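PDB 7KCT: 2-oxoglutarate carboxylase small subunit from Hydrogenobacter thermophilus, which belongs to the biotin carboxylase family of ATP-grasp proteins and holds adenosine-5'-diphosphate, bicarbonate and magnesium ions in this model. Local coordinates for residues Phe11-Val16 against Gly34-Ala39; Val38-Glu43 against Asp66-Ala71; Asn42-Thr47 against Thr387-Ser392; Leu397-Pro402 against Asp409-Ala414. All coordinates share one frame; numbering follows the deposited sequence.

Contact 1: residues Phe11-Val16 against Gly34-Ala39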
loop_
_atom_site.group_PDB
_atom_site.type_symbol
_atom_site.label_atom_id
_atom_site.label_comp_id
_atom_site.label_asym_id
_atom_site.label_seq_id
_atom_site.Cartn_x
_atom_site.Cartn_y
_atom_site.Cartn_z
ATOM N N PHE A 11 -4.809 -26.620 -0.903
ATOM C CA PHE A 11 -5.127 -27.016 0.453
ATOM C C PHE A 11 -6.455 -26.415 0.934
ATOM O O PHE A 11 -6.783 -25.317 0.601
ATOM C CB PHE A 11 -4.054 -26.524 1.418
ATOM C CG PHE A 11 -2.668 -26.850 1.010
ATOM C CD1 PHE A 11 -2.253 -28.128 0.969
ATOM C CD2 PHE A 11 -1.805 -25.869 0.680
ATOM C CE1 PHE A 11 -0.987 -28.437 0.612
ATOM C CE2 PHE A 11 -0.538 -26.163 0.309
ATOM C CZ PHE A 11 -0.122 -27.451 0.273
ATOM N N LYS A 12 -7.204 -27.145 1.725
ATOM C CA LYS A 12 -8.401 -26.626 2.288
ATOM C C LYS A 12 -8.057 -25.862 3.544
ATOM O O LYS A 12 -8.710 -24.934 3.856
ATOM C CB LYS A 12 -9.354 -27.737 2.658
ATOM C CG LYS A 12 -10.213 -28.264 1.535
ATOM C CD LYS A 12 -10.696 -29.659 1.890
ATOM C CE LYS A 12 -11.401 -30.355 0.742
ATOM N NZ LYS A 12 -12.809 -30.625 1.099
ATOM N N LYS A 13 -7.029 -26.269 4.262
ATOM C CA LYS A 13 -6.681 -25.609 5.499
ATOM C C LYS A 13 -5.155 -25.581 5.746
ATOM O O LYS A 13 -4.510 -26.560 5.532
ATOM C CB LYS A 13 -7.378 -26.298 6.660
ATOM C CG LYS A 13 -7.158 -25.657 8.005
ATOM C CD LYS A 13 -7.832 -26.395 9.130
ATOM C CE LYS A 13 -9.326 -26.376 8.978
ATOM N NZ LYS A 13 -10.001 -26.819 10.192
ATOM N N VAL A 14 -4.616 -24.437 6.170
ATOM C CA VAL A 14 -3.188 -24.273 6.438
ATOM C C VAL A 14 -3.043 -23.774 7.871
ATOM O O VAL A 14 -3.723 -22.811 8.273
ATOM C CB VAL A 14 -2.526 -23.276 5.463
ATOM C CG1 VAL A 14 -1.082 -22.922 5.892
ATOM C CG2 VAL A 14 -2.584 -23.782 4.079
ATOM N N LEU A 15 -2.137 -24.393 8.617
ATOM C CA LEU A 15 -1.690 -23.909 9.920
ATOM C C LEU A 15 -0.417 -23.056 9.759
ATOM O O LEU A 15 0.542 -23.446 9.065
ATOM C CB LEU A 15 -1.471 -25.104 10.832
ATOM C CG LEU A 15 -1.119 -24.829 12.301
ATOM C CD1 LEU A 15 -1.454 -25.967 13.283
ATOM C CD2 LEU A 15 0.351 -24.444 12.516
ATOM N N VAL A 16 -0.432 -21.870 10.377
ATOM C CA VAL A 16 0.660 -20.903 10.311
ATOM C C VAL A 16 1.415 -21.039 11.626
ATOM O O VAL A 16 0.881 -20.699 12.683
ATOM C CB VAL A 16 0.106 -19.487 10.124
ATOM C CG1 VAL A 16 1.219 -18.520 10.051
ATOM C CG2 VAL A 16 -0.815 -19.426 8.868
ATOM N N GLY A 34 -8.500 -18.581 -0.738
ATOM C CA GLY A 34 -9.667 -19.311 -0.278
ATOM C C GLY A 34 -9.369 -20.438 0.670
ATOM O O GLY A 34 -10.131 -21.403 0.740
ATOM N N ILE A 35 -8.277 -20.354 1.390
ATOM C CA ILE A 35 -7.834 -21.403 2.294
ATOM C C ILE A 35 -8.189 -20.979 3.718
ATOM O O ILE A 35 -7.959 -19.823 4.103
ATOM C CB ILE A 35 -6.313 -21.629 2.177
ATOM C CG1 ILE A 35 -5.940 -22.083 0.760
ATOM C CG2 ILE A 35 -5.844 -22.588 3.237
ATOM C CD1 ILE A 35 -4.436 -21.894 0.450
ATOM N N GLN A 36 -8.704 -21.919 4.505
ATOM C CA GLN A 36 -8.956 -21.694 5.923
ATOM C C GLN A 36 -7.638 -21.666 6.673
ATOM O O GLN A 36 -6.699 -22.379 6.320
ATOM C CB GLN A 36 -9.842 -22.821 6.471
ATOM C CG GLN A 36 -11.224 -22.793 5.790
ATOM C CD GLN A 36 -12.046 -24.036 5.978
ATOM O OE1 GLN A 36 -11.647 -24.957 6.674
ATOM N NE2 GLN A 36 -13.233 -24.059 5.370
ATOM N N THR A 37 -7.580 -20.895 7.749
ATOM C CA THR A 37 -6.311 -20.684 8.440
ATOM C C THR A 37 -6.446 -21.044 9.919
ATOM O O THR A 37 -7.512 -20.870 10.538
ATOM C CB THR A 37 -5.830 -19.227 8.351
ATOM O OG1 THR A 37 -6.848 -18.389 8.911
ATOM C CG2 THR A 37 -5.538 -18.798 6.914
ATOM N N VAL A 38 -5.335 -21.515 10.480
ATOM C CA VAL A 38 -5.206 -21.920 11.870
ATOM C C VAL A 38 -4.053 -21.144 12.455
ATOM O O VAL A 38 -2.943 -21.186 11.903
ATOM C CB VAL A 38 -4.905 -23.425 12.028
ATOM C CG1 VAL A 38 -4.852 -23.810 13.490
ATOM C CG2 VAL A 38 -5.934 -24.309 11.306
ATOM N N ALA A 39 -4.295 -20.452 13.563
ATOM C CA ALA A 39 -3.219 -19.762 14.269
ATOM C C ALA A 39 -2.878 -20.455 15.584
ATOM O O ALA A 39 -3.686 -21.193 16.163
ATOM C CB ALA A 39 -3.610 -18.294 14.506
HETATM O O HOH W 1 -10.807 -23.893 2.080
#
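Val-14 and Leu-15 pack against Ile-35 and Val-38 where strands 13-16 and 36-39 run side by side, parallel, with axes 4.7 Å apart at closest. Four backbone hydrogen bonds join them in the alternating pattern of a parallel sheet: Gln-36 N to Lys-12 O, Val-14 N to Gln-36 O, Val-38 N to Val-14 O and Val-16 N to Val-38 O. The last is the straightest, at 176°, and the one from Val-38 N is the most bent, at 141°.

The tight part is apolar. On one face Val-14 CG2 lies 3.6 Å from Ile-35 CG2. On the other, Val-38 serves two neighbours: its CG1 touches CG and CD1 of Leu-15, while its CG2 rests 3.6 Å from CD of Lys-13. The lysine chain leaves with CG opposite its backbone N (chi1 -177°); the bend at chi3 carries CE past Gln-36 OE1 at 3.6 Å, and NZ goes on to a salt bridge with Glu-56.

The looser side is the entry to the pair, where Lys-12 and Gln-36 are exposed. There a water donates to both Lys-12 O and Gly-34 O, bridging the two segments; Lys-12 O thus takes both this water and Gln-36 N. Gly-34 itself, at positive phi, ends helix 20-32 in a Schellman motif.

That helix is the crossover of this beta-alpha-beta unit and covers Val-14, Val-16 and Thr-37; helix 71-81 covers Leu-15 and Val-38 on the opposite face, while strands 85-87 and 56-59 extend the sheet on either side.

Contact 2: residues Val38-Glu43 against Asp66-Ala71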
loop_
_atom_site.group_PDB
_atom_site.type_symbol
_atom_site.label_atom_id
_atom_site.label_comp_id
_atom_site.label_asym_id
_atom_site.label_seq_id
_atom_site.Cartn_x
_atom_site.Cartn_y
_atom_site.Cartn_z
ATOM N N VAL A 38 -5.335 -21.515 10.480
ATOM C CA VAL A 38 -5.206 -21.920 11.870
ATOM C C VAL A 38 -4.053 -21.144 12.455
ATOM O O VAL A 38 -2.943 -21.186 11.903
ATOM C CB VAL A 38 -4.905 -23.425 12.028
ATOM C CG1 VAL A 38 -4.852 -23.810 13.490
ATOM C CG2 VAL A 38 -5.934 -24.309 11.306
ATOM N N ALA A 39 -4.295 -20.452 13.563
ATOM C CA ALA A 39 -3.219 -19.762 14.269
ATOM C C ALA A 39 -2.878 -20.455 15.584
ATOM O O ALA A 39 -3.686 -21.193 16.163
ATOM C CB ALA A 39 -3.610 -18.294 14.506
ATOM N N ILE A 40 -1.650 -20.217 16.060
ATOM C CA ILE A 40 -1.245 -20.687 17.388
ATOM C C ILE A 40 -0.744 -19.483 18.162
ATOM O O ILE A 40 -0.258 -18.514 17.572
ATOM C CB ILE A 40 -0.160 -21.796 17.342
ATOM C CG1 ILE A 40 1.091 -21.340 16.577
ATOM C CG2 ILE A 40 -0.717 -23.079 16.738
ATOM C CD1 ILE A 40 2.280 -22.321 16.623
ATOM N N TYR A 41 -0.860 -19.533 19.494
ATOM C CA TYR A 41 -0.414 -18.394 20.263
ATOM C C TYR A 41 -0.161 -18.778 21.704
ATOM O O TYR A 41 -0.649 -19.798 22.195
ATOM C CB TYR A 41 -1.420 -17.216 20.218
ATOM C CG TYR A 41 -2.763 -17.502 20.829
ATOM C CD1 TYR A 41 -3.704 -18.263 20.156
ATOM C CD2 TYR A 41 -3.115 -16.975 22.074
ATOM C CE1 TYR A 41 -4.929 -18.546 20.714
ATOM C CE2 TYR A 41 -4.354 -17.241 22.637
ATOM C CZ TYR A 41 -5.231 -18.042 21.959
ATOM O OH TYR A 41 -6.451 -18.292 22.467
ATOM N N ASN A 42 0.610 -17.927 22.365
ATOM C CA ASN A 42 0.824 -18.057 23.805
ATOM C C ASN A 42 -0.179 -17.204 24.558
ATOM O O ASN A 42 -0.609 -16.143 24.088
ATOM C CB ASN A 42 2.254 -17.636 24.159
ATOM C CG ASN A 42 2.629 -17.955 25.601
ATOM O OD1 ASN A 42 2.346 -17.166 26.506
ATOM N ND2 ASN A 42 3.203 -19.132 25.819
ATOM N N GLU A 43 -0.547 -17.680 25.755
ATOM C CA GLU A 43 -1.462 -16.943 26.625
ATOM C C GLU A 43 -1.054 -15.469 26.780
ATOM O O GLU A 43 -1.908 -14.613 26.996
ATOM C CB GLU A 43 -1.555 -17.639 28.008
ATOM N N ASP A 66 8.295 -21.860 23.646
ATOM C CA ASP A 66 7.879 -23.239 23.453
ATOM C C ASP A 66 6.610 -23.326 22.626
ATOM O O ASP A 66 6.395 -24.321 21.950
ATOM C CB ASP A 66 7.658 -23.885 24.819
ATOM C CG ASP A 66 7.050 -25.274 24.732
ATOM O OD1 ASP A 66 7.721 -26.180 24.184
ATOM O OD2 ASP A 66 5.916 -25.457 25.243
ATOM N N THR A 67 5.747 -22.304 22.715
ATOM C CA THR A 67 4.584 -22.198 21.834
ATOM C C THR A 67 4.951 -22.475 20.382
ATOM O O THR A 67 4.268 -23.235 19.689
ATOM C CB THR A 67 3.975 -20.798 21.949
ATOM O OG1 THR A 67 3.487 -20.591 23.284
ATOM C CG2 THR A 67 2.808 -20.601 20.920
ATOM N N TYR A 68 6.022 -21.846 19.891
ATOM C CA TYR A 68 6.415 -21.922 18.495
ATOM C C TYR A 68 7.564 -22.893 18.196
ATOM O O TYR A 68 7.858 -23.132 17.017
ATOM C CB TYR A 68 6.783 -20.514 17.986
ATOM C CG TYR A 68 5.678 -19.505 18.235
ATOM C CD1 TYR A 68 4.645 -19.385 17.333
ATOM C CD2 TYR A 68 5.645 -18.730 19.384
ATOM C CE1 TYR A 68 3.627 -18.514 17.520
ATOM C CE2 TYR A 68 4.609 -17.839 19.602
ATOM C CZ TYR A 68 3.591 -17.749 18.637
ATOM O OH TYR A 68 2.517 -16.915 18.735
ATOM N N LEU A 69 8.202 -23.481 19.199
ATOM C CA LEU A 69 9.385 -24.323 18.966
ATOM C C LEU A 69 9.143 -25.807 19.230
ATOM O O LEU A 69 10.010 -26.623 18.927
ATOM C CB LEU A 69 10.563 -23.844 19.835
ATOM C CG LEU A 69 11.145 -22.473 19.476
ATOM C CD1 LEU A 69 12.278 -22.075 20.506
ATOM C CD2 LEU A 69 11.680 -22.451 18.037
ATOM N N ASN A 70 7.990 -26.188 19.754
ATOM C CA ASN A 70 7.697 -27.592 20.032
ATOM C C ASN A 70 7.121 -28.237 18.777
ATOM O O ASN A 70 5.917 -28.179 18.529
ATOM C CB ASN A 70 6.749 -27.705 21.211
ATOM C CG ASN A 70 6.605 -29.140 21.719
ATOM O OD1 ASN A 70 6.372 -30.062 20.946
ATOM N ND2 ASN A 70 6.720 -29.316 23.027
ATOM N N ALA A 71 8.000 -28.885 18.008
ATOM C CA ALA A 71 7.615 -29.467 16.729
ATOM C C ALA A 71 6.530 -30.538 16.876
ATOM O O ALA A 71 5.591 -30.572 16.073
ATOM C CB ALA A 71 8.859 -30.021 16.047
#
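The end of strand 36-41, in the parallel sheet of the biotin carboxylase N-terminal domain, and the residue after it, Asn-42, meet the short helix 66-69; Ile-40 and Asn-42 face Thr-67 and Tyr-68. One hydrogen bond crosses between them: Asn-42 ND2 donates to Thr-67 OG1 at 2.9 Å and 164°, with the hydroxyl oxygen lying in the amide plane. Asn-42 sends CG out opposite its backbone N (chi1 -171°), which brings the amide across to the helix. Thr-67 OG1 accepts from Asn-42, and its own proton has Ile-60 O and Asn-63 O, both shortly before the helix, within bonding range.

The other branch of Thr-67 does apolar work. Its CG2 reaches the strand backbone, 3.6 Å from Tyr-41 C, and also lies over the rim of one face of the Tyr-68 ring. Next to it, Ile-40 and Tyr-68 run alongside each other, pointing opposite ways, with Ile-40 CD1 3.8 Å from Tyr-68 CD1. Having CG1 between N and C of its own backbone (chi1 57°) sends the long branch of Ile-40 toward the helix, where CD1 also comes 3.8 Å from Thr-67 O. The Tyr-68 ring points in at the strand, its OH 3.6 Å from Tyr-41 CA.

Beyond the two segments, Phe-92 stacks on the Tyr-68 ring and helix 71-81 packs on Ile-40. The contact sits at the C-terminal edge of a Rossmann-like parallel alpha/beta sheet, with the Tyr-68 side chain about 10 Å from a bound adenosine-5'-diphosphate.

Contact 3: residues Asn42-Thr47 against Thr387-Ser392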
loop_
_atom_site.group_PDB
_atom_site.type_symbol
_atom_site.label_atom_id
_atom_site.label_comp_id
_atom_site.label_asym_id
_atom_site.label_seq_id
_atom_site.Cartn_x
_atom_site.Cartn_y
_atom_site.Cartn_z
ATOM N N ASN A 42 0.610 -17.927 22.365
ATOM C CA ASN A 42 0.824 -18.057 23.805
ATOM C C ASN A 42 -0.179 -17.204 24.558
ATOM O O ASN A 42 -0.609 -16.143 24.088
ATOM C CB ASN A 42 2.254 -17.636 24.159
ATOM C CG ASN A 42 2.629 -17.955 25.601
ATOM O OD1 ASN A 42 2.346 -17.166 26.506
ATOM N ND2 ASN A 42 3.203 -19.132 25.819
ATOM N N GLU A 43 -0.547 -17.680 25.755
ATOM C CA GLU A 43 -1.462 -16.943 26.625
ATOM C C GLU A 43 -1.054 -15.469 26.780
ATOM O O GLU A 43 -1.908 -14.613 26.996
ATOM C CB GLU A 43 -1.555 -17.639 28.008
ATOM N N ILE A 44 0.230 -15.129 26.683
ATOM C CA ILE A 44 0.560 -13.712 26.857
ATOM C C ILE A 44 0.128 -12.829 25.687
ATOM O O ILE A 44 0.125 -11.602 25.827
ATOM C CB ILE A 44 2.063 -13.441 27.062
ATOM C CG1 ILE A 44 2.844 -14.060 25.900
ATOM C CG2 ILE A 44 2.502 -13.946 28.466
ATOM C CD1 ILE A 44 4.180 -13.489 25.699
ATOM N N GLU A 45 -0.257 -13.415 24.548
ATOM C CA GLU A 45 -0.592 -12.707 23.311
ATOM C C GLU A 45 -2.028 -13.022 22.900
ATOM O O GLU A 45 -2.339 -13.217 21.720
ATOM C CB GLU A 45 0.388 -13.097 22.206
ATOM C CG GLU A 45 1.726 -12.381 22.228
ATOM C CD GLU A 45 2.431 -12.457 20.873
ATOM O OE1 GLU A 45 2.515 -13.573 20.285
ATOM O OE2 GLU A 45 2.875 -11.373 20.407
ATOM N N SER A 46 -2.942 -13.107 23.872
ATOM C CA SER A 46 -4.279 -13.568 23.513
ATOM C C SER A 46 -5.013 -12.532 22.675
ATOM O O SER A 46 -5.955 -12.895 21.960
ATOM C CB SER A 46 -5.094 -13.888 24.774
ATOM O OG SER A 46 -4.940 -12.818 25.689
ATOM N N THR A 47 -4.544 -11.283 22.662
ATOM C CA THR A 47 -5.145 -10.273 21.818
ATOM C C THR A 47 -4.374 -10.072 20.511
ATOM O O THR A 47 -4.663 -9.122 19.804
ATOM C CB THR A 47 -5.221 -8.923 22.546
ATOM O OG1 THR A 47 -3.886 -8.474 22.838
ATOM C CG2 THR A 47 -5.973 -9.037 23.851
ATOM N N THR A 387 6.698 -7.450 24.284
ATOM C CA THR A 387 7.186 -8.312 25.362
ATOM C C THR A 387 8.681 -8.568 25.193
ATOM O O THR A 387 9.230 -8.398 24.099
ATOM C CB THR A 387 6.445 -9.659 25.347
ATOM O OG1 THR A 387 6.865 -10.380 24.192
ATOM C CG2 THR A 387 4.933 -9.451 25.332
ATOM N N PRO A 388 9.395 -8.998 26.242
ATOM C CA PRO A 388 10.816 -9.326 26.058
ATOM C C PRO A 388 11.054 -10.657 25.306
ATOM O O PRO A 388 12.169 -10.897 24.814
ATOM C CB PRO A 388 11.334 -9.368 27.501
ATOM C CG PRO A 388 10.130 -9.885 28.281
ATOM C CD PRO A 388 8.959 -9.184 27.639
ATOM N N TYR A 389 10.033 -11.495 25.146
ATOM C CA TYR A 389 10.207 -12.861 24.646
ATOM C C TYR A 389 10.423 -12.959 23.141
ATOM O O TYR A 389 11.021 -13.949 22.677
ATOM C CB TYR A 389 8.960 -13.665 25.018
ATOM C CG TYR A 389 8.633 -13.643 26.463
ATOM C CD1 TYR A 389 9.428 -14.340 27.375
ATOM C CD2 TYR A 389 7.529 -12.953 26.937
ATOM C CE1 TYR A 389 9.153 -14.314 28.688
ATOM C CE2 TYR A 389 7.244 -12.922 28.244
ATOM C CZ TYR A 389 8.055 -13.609 29.127
ATOM O OH TYR A 389 7.762 -13.603 30.451
ATOM N N TYR A 390 9.986 -11.952 22.363
ATOM C CA TYR A 390 10.023 -12.042 20.914
ATOM C C TYR A 390 10.758 -10.882 20.271
ATOM O O TYR A 390 11.098 -9.874 20.904
ATOM C CB TYR A 390 8.604 -12.086 20.313
ATOM C CG TYR A 390 7.751 -13.131 20.908
ATOM C CD1 TYR A 390 8.089 -14.485 20.813
ATOM C CD2 TYR A 390 6.595 -12.783 21.585
ATOM C CE1 TYR A 390 7.269 -15.469 21.405
ATOM C CE2 TYR A 390 5.801 -13.710 22.147
ATOM C CZ TYR A 390 6.132 -15.064 22.045
ATOM O OH TYR A 390 5.309 -15.984 22.621
ATOM N N ASP A 391 11.020 -11.058 18.976
ATOM C CA ASP A 391 11.668 -10.015 18.196
ATOM C C ASP A 391 10.977 -8.661 18.401
ATOM O O ASP A 391 9.772 -8.565 18.709
ATOM C CB ASP A 391 11.718 -10.382 16.692
ATOM N N SER A 392 11.757 -7.593 18.219
ATOM C CA SER A 392 11.230 -6.253 18.498
ATOM C C SER A 392 10.516 -5.625 17.308
ATOM O O SER A 392 10.039 -4.480 17.419
ATOM C CB SER A 392 12.348 -5.305 18.967
ATOM O OG SER A 392 13.397 -5.237 18.004
#
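Ile-44 and Tyr-389 meet where two loops join, one following a strand of the biotin carboxylase N-terminal domain and opening with an Asx turn at Asn-42, the other belonging to the biotin carboxylase C-terminal domain. The apolar part centres on one methyl group: Ile-44 CD1 sits 3.6 Å from Tyr-389 CD2 and 3.9 Å from Tyr-390 CE2, with Thr-387 CG2 a little farther off. Tyr-389 CB in turn lies over the centre of the Tyr-390 ring, 4.1 Å above its plane.

No hydrogen bond links the two segments; the hydrogen bonds lie within each loop. In the Asx turn Asn-42 OD1 accepts from Ile-44 N at 2.9 Å, and Glu-45 N bonds to Asn-42 O. On the other loop, a weak bond joins Tyr-389 N to Thr-387 OG1.

Glu-45 also lies against the Tyr-390 ring by van der Waals contact, and each has its polar end held by an outside partner: the carboxylate pairs with Arg-19, and the phenol OH bonds to Pro-64 O. Carboxylate and ring planes are 34° apart, and Glu-45 OE1 lies 3.8 Å from Tyr-390 CE2.

Contact 4: residues Leu397-Pro402 against Asp409-Ala414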
loop_
_atom_site.group_PDB
_atom_site.type_symbol
_atom_site.label_atom_id
_atom_site.label_comp_id
_atom_site.label_asym_id
_atom_site.label_seq_id
_atom_site.Cartn_x
_atom_site.Cartn_y
_atom_site.Cartn_z
ATOM N N LEU A 397 7.785 -0.936 6.871
ATOM C CA LEU A 397 7.299 0.073 5.949
ATOM C C LEU A 397 8.010 -0.124 4.617
ATOM O O LEU A 397 9.238 -0.113 4.575
ATOM C CB LEU A 397 7.558 1.464 6.502
ATOM C CG LEU A 397 7.062 2.655 5.724
ATOM C CD1 LEU A 397 5.599 2.474 5.538
ATOM C CD2 LEU A 397 7.450 3.893 6.569
ATOM N N ILE A 398 7.252 -0.306 3.538
ATOM C CA ILE A 398 7.821 -0.589 2.218
ATOM C C ILE A 398 7.336 0.448 1.244
ATOM O O ILE A 398 6.140 0.760 1.229
ATOM C CB ILE A 398 7.435 -1.988 1.717
ATOM C CG1 ILE A 398 7.888 -3.024 2.723
ATOM C CG2 ILE A 398 8.038 -2.246 0.306
ATOM C CD1 ILE A 398 6.753 -3.786 3.338
ATOM N N VAL A 399 8.243 0.997 0.426
ATOM C CA VAL A 399 7.825 1.938 -0.592
ATOM C C VAL A 399 8.373 1.508 -1.938
ATOM O O VAL A 399 9.306 0.704 -2.039
ATOM C CB VAL A 399 8.216 3.419 -0.326
ATOM C CG1 VAL A 399 7.768 3.833 1.062
ATOM C CG2 VAL A 399 9.742 3.708 -0.561
ATOM N N TRP A 400 7.741 2.035 -2.978
ATOM C CA TRP A 400 8.158 1.794 -4.360
ATOM C C TRP A 400 8.108 3.114 -5.123
ATOM O O TRP A 400 7.216 3.930 -4.886
ATOM C CB TRP A 400 7.259 0.738 -5.086
ATOM C CG TRP A 400 7.662 0.569 -6.577
ATOM C CD1 TRP A 400 8.556 -0.317 -7.082
ATOM C CD2 TRP A 400 7.187 1.326 -7.690
ATOM N NE1 TRP A 400 8.671 -0.166 -8.459
ATOM C CE2 TRP A 400 7.847 0.858 -8.844
ATOM C CE3 TRP A 400 6.246 2.343 -7.827
ATOM C CZ2 TRP A 400 7.620 1.403 -10.102
ATOM C CZ3 TRP A 400 6.030 2.876 -9.057
ATOM C CH2 TRP A 400 6.708 2.401 -10.186
ATOM N N ALA A 401 9.053 3.322 -6.045
ATOM C CA ALA A 401 8.972 4.448 -6.973
ATOM C C ALA A 401 9.709 4.088 -8.254
ATOM O O ALA A 401 10.522 3.162 -8.268
ATOM C CB ALA A 401 9.589 5.715 -6.381
ATOM N N PRO A 402 9.499 4.853 -9.340
ATOM C CA PRO A 402 10.236 4.539 -10.590
ATOM C C PRO A 402 11.717 4.870 -10.491
ATOM O O PRO A 402 12.539 4.193 -11.119
ATOM C CB PRO A 402 9.535 5.390 -11.669
ATOM C CG PRO A 402 8.210 5.867 -11.000
ATOM C CD PRO A 402 8.566 5.973 -9.524
ATOM N N ASP A 409 12.662 9.839 -1.101
ATOM C CA ASP A 409 11.756 10.915 -0.687
ATOM C C ASP A 409 10.431 10.341 -0.200
ATOM O O ASP A 409 9.909 10.743 0.852
ATOM C CB ASP A 409 11.496 11.878 -1.854
ATOM C CG ASP A 409 12.755 12.613 -2.353
ATOM O OD1 ASP A 409 13.704 12.861 -1.576
ATOM O OD2 ASP A 409 12.773 12.986 -3.537
ATOM N N ARG A 410 9.936 9.316 -0.895
ATOM C CA ARG A 410 8.679 8.697 -0.503
ATOM C C ARG A 410 8.809 8.007 0.847
ATOM O O ARG A 410 7.890 8.070 1.668
ATOM C CB ARG A 410 8.238 7.700 -1.580
ATOM C CG ARG A 410 6.993 6.898 -1.234
ATOM C CD ARG A 410 6.426 6.353 -2.565
ATOM N NE ARG A 410 5.830 7.472 -3.284
ATOM C CZ ARG A 410 5.651 7.550 -4.597
ATOM N NH1 ARG A 410 6.076 6.588 -5.402
ATOM N NH2 ARG A 410 5.077 8.627 -5.101
ATOM N N MET A 411 9.946 7.348 1.111
ATOM C CA MET A 411 10.142 6.688 2.401
ATOM C C MET A 411 10.332 7.697 3.539
ATOM O O MET A 411 9.786 7.516 4.636
ATOM C CB MET A 411 11.355 5.737 2.327
ATOM C CG MET A 411 11.719 5.101 3.654
ATOM S SD MET A 411 10.492 3.933 4.336
ATOM C CE MET A 411 10.766 2.524 3.290
ATOM N N ARG A 412 11.180 8.704 3.341
ATOM C CA ARG A 412 11.290 9.775 4.332
ATOM C C ARG A 412 9.905 10.323 4.722
ATOM O O ARG A 412 9.604 10.508 5.895
ATOM C CB ARG A 412 12.138 10.904 3.770
ATOM C CG ARG A 412 12.444 12.064 4.763
ATOM C CD ARG A 412 12.897 13.363 4.065
ATOM N NE ARG A 412 11.895 13.900 3.113
ATOM C CZ ARG A 412 12.069 13.977 1.793
ATOM N NH1 ARG A 412 13.192 13.550 1.239
ATOM N NH2 ARG A 412 11.129 14.496 1.002
ATOM N N SER A 413 9.062 10.599 3.739
ATOM C CA SER A 413 7.755 11.205 3.989
ATOM C C SER A 413 6.790 10.252 4.681
ATOM O O SER A 413 5.931 10.688 5.454
ATOM C CB SER A 413 7.128 11.676 2.676
ATOM O OG SER A 413 7.897 12.705 2.123
ATOM N N ALA A 414 6.839 8.976 4.321
ATOM C CA ALA A 414 6.037 7.974 5.006
ATOM C C ALA A 414 6.467 7.864 6.464
ATOM O O ALA A 414 5.631 7.933 7.374
ATOM C CB ALA A 414 6.162 6.628 4.289
#
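Val-399, Arg-410 and Met-411 bury the most surface here, where strand 397-401 packs against helix 409-414. Val-399 is the meeting point: its CB lies 3.8 Å from Arg-410 CG, and its CG2 lies 3.9 Å from Met-411 CB, so the valine wedges between two consecutive helix residues.

Arg-410 runs its aliphatic part over Val-399 and then, bending at chi3 (-73°), delivers NH1 to Trp-400 O. That hydrogen bond is 2.9 Å long, with the oxygen at the guanidinium edge and both groups nearly in each other's planes. Another nitrogen of the same group, NH2, makes a salt bridge to Glu-32 of the second subunit, so Arg-410 ties the strand to the dimer partner.

Met-411 turns back on itself at chi2 and chi3, carrying SD to 3.8 Å from Leu-397 CD2 and CE to 3.3 Å from Leu-397 O. The same Leu-397 CD2 reaches Ala-414 CB one turn farther along the helix.

Strand and helix axes come within 8.2 Å at 146° between their directions, roughly antiparallel. Strand 393-401 leads by a short turn into helix 404-417, which lies back against it, layered on the antiparallel sheet of the biotin carboxylase C-terminal domain.

In the fold
Contacts 1 and 2 share strand 36-41: contact 1 pairs its start with strand 13-16, and contact 2 covers its far end, their centres 15 Å apart. Contact 3 begins from the same residues, Asn-42 and Glu-43, and touches contact 2 directly, Tyr-68 CE2 lying 3.6 Å from Tyr-390 OH. Together they lead from the N-terminal domain's sheet to the C-terminal domain beside the nucleotide. The side chain of Tyr-390 is about 8 Å from a bound adenosine-5'-diphosphate, that of Tyr-68 about 10 Å, and Asp-391 belongs to the pocket. Contact 4 stands apart, its nearest atoms about 11 Å from those of contact 3, at the subunit interface.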